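Local coordinates for acyl-CoA dehydrogenase family protein (Porphyromonas gingivalis, PDB 2OKU) that is the C-terminal domain of a protein that probably oxidises acyl-CoA thioesters with FAD as cofactor, at residues Q55-Q58 / E59-D62. Residues are numbered along the deposited sequence; the frame is centred on the assembly and turned at random.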
loop_
_atom_site.group_PDB
_atom_site.type_symbol
_atom_site.label_atom_id
_atom_site.label_comp_id
_atom_site.label_asym_id
_atom_site.label_seq_id
_atom_site.Cartn_x
_atom_site.Cartn_y
_atom_site.Cartn_z
ATOM N N GLN A 55 -1.367 -4.272 -29.534
ATOM C CA GLN A 55 -0.273 -4.381 -30.494
ATOM C C GLN A 55 -0.079 -5.809 -31.030
ATOM O O GLN A 55 0.657 -6.014 -32.005
ATOM C CB GLN A 55 1.028 -3.839 -29.886
ATOM C CG GLN A 55 0.927 -2.340 -29.590
ATOM C CD GLN A 55 2.170 -1.748 -28.990
ATOM O OE1 GLN A 55 3.265 -1.881 -29.537
ATOM N NE2 GLN A 55 2.013 -1.055 -27.870
ATOM N N LYS A 56 -0.710 -6.781 -30.380
ATOM C CA LYS A 56 -0.650 -8.185 -30.778
ATOM C C LYS A 56 0.802 -8.619 -30.987
ATOM O O LYS A 56 1.167 -9.226 -32.005
ATOM C CB LYS A 56 -1.483 -8.417 -32.045
ATOM C CG LYS A 56 -2.973 -8.066 -31.894
ATOM C CD LYS A 56 -3.618 -7.954 -33.264
ATOM C CE LYS A 56 -5.142 -7.996 -33.231
ATOM N NZ LYS A 56 -5.676 -7.951 -34.642
ATOM N N ASP A 57 1.635 -8.279 -30.020
ATOM C CA ASP A 57 3.052 -8.561 -30.084
ATOM C C ASP A 57 3.390 -9.301 -28.812
ATOM O O ASP A 57 3.479 -8.700 -27.727
ATOM C CB ASP A 57 3.814 -7.242 -30.221
ATOM C CG ASP A 57 5.317 -7.405 -30.186
ATOM O OD1 ASP A 57 5.835 -8.464 -29.773
ATOM O OD2 ASP A 57 5.993 -6.422 -30.547
ATOM N N GLN A 58 3.538 -10.619 -28.938
ATOM C CA GLN A 58 3.770 -11.469 -27.790
ATOM C C GLN A 58 5.073 -11.161 -27.058
ATOM O O GLN A 58 5.122 -11.212 -25.826
ATOM C CB GLN A 58 3.756 -12.949 -28.178
ATOM C CG GLN A 58 3.845 -13.867 -26.946
ATOM C CD GLN A 58 2.754 -13.566 -25.909
ATOM O OE1 GLN A 58 1.560 -13.635 -26.225
ATOM N NE2 GLN A 58 3.162 -13.207 -24.668
ATOM N N GLU A 59 6.131 -10.851 -27.804
ATOM C CA GLU A 59 7.395 -10.476 -27.188
ATOM C C GLU A 59 7.270 -9.219 -26.333
ATOM O O GLU A 59 7.815 -9.158 -25.244
ATOM C CB GLU A 59 8.472 -10.236 -28.245
ATOM C CG GLU A 59 8.890 -11.496 -28.946
ATOM C CD GLU A 59 9.445 -12.533 -27.993
ATOM O OE1 GLU A 59 10.174 -12.161 -27.049
ATOM O OE2 GLU A 59 9.149 -13.732 -28.192
ATOM N N LEU A 60 6.570 -8.227 -26.859
ATOM C CA LEU A 60 6.315 -6.985 -26.141
ATOM C C LEU A 60 5.531 -7.266 -24.867
ATOM O O LEU A 60 5.863 -6.745 -23.814
ATOM C CB LEU A 60 5.551 -5.990 -27.011
ATOM C CG LEU A 60 5.318 -4.598 -26.384
ATOM C CD1 LEU A 60 6.635 -3.839 -26.139
ATOM C CD2 LEU A 60 4.414 -3.795 -27.274
ATOM N N LEU A 61 4.488 -8.092 -24.963
ATOM C CA LEU A 61 3.670 -8.396 -23.778
ATOM C C LEU A 61 4.516 -9.061 -22.726
ATOM O O LEU A 61 4.433 -8.734 -21.577
ATOM C CB LEU A 61 2.470 -9.292 -24.132
ATOM C CG LEU A 61 1.561 -9.711 -22.967
ATOM C CD1 LEU A 61 0.996 -8.470 -22.235
ATOM C CD2 LEU A 61 0.414 -10.607 -23.469
ATOM N N ASP A 62 5.330 -10.032 -23.124
ATOM C CA ASP A 62 6.207 -10.705 -22.193
ATOM C C ASP A 62 7.190 -9.736 -21.528
ATOM O O ASP A 62 7.467 -9.820 -20.326
ATOM C CB ASP A 62 6.986 -11.802 -22.932
ATOM C CG ASP A 62 6.095 -12.921 -23.413
ATOM O OD1 ASP A 62 4.942 -13.055 -22.918
ATOM O OD2 ASP A 62 6.540 -13.670 -24.311
#
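Asp57 and Gln55 each turn one flat face of their polar end toward Leu60. Over the Asp57 carboxylate lie both the backbone N-H and CB of Leu60: CB sits almost directly above CG, at 3.5 Å, while Leu60 N donates to Asp57 OD1 at 3.0 Å. That bond is nearly straight at hydrogen (168°) but reaches OD1 from well above the carboxylate plane, 68° out of it. CG of Asp57 is anti to its backbone N (chi1 175°), which swings the carboxylate across the start of the helix. Methyl CD2 of Leu60 lies over the face of the Gln55 amide, displaced toward the oxygen, 3.2 Å from Gln55 OE1, and the amide nitrogen, NE2, is bonded back to Phe51 O at the end of helix 32-53. Gln58 and Asp62 bring their flat groups together one turn apart, with planes inclined to each other. The chain of Gln58 bends at chi2, carrying NE2 back toward Asp62 OD1; their separation of 2.5 Å is unusually short and the bond weak, its detail doubtful. Behind the side chains the helix opens with regular backbone bonds, Leu61 N to Asp57 O and Asp62 N to Gln58 O, each 3.0 Å. Lys56, with positive phi, is the first residue to leave helical geometry after the preceding helix, and Asp57 is the N-cap of helix 58-87, at a surface hairpin between two long helices of the acyl-CoA dehydrogenase C-terminal helical bundle. Pro118 packs on Gln55 and Asp57, and Val3 of helix 2-5 touches Gln58, Leu61 and Asp62. The cap satisfies an N-H that has no preceding helical turn to supply a carbonyl, and the negative charges of Asp57, Glu59 and Asp62 at this end would probably interact favourably with the helix dipole.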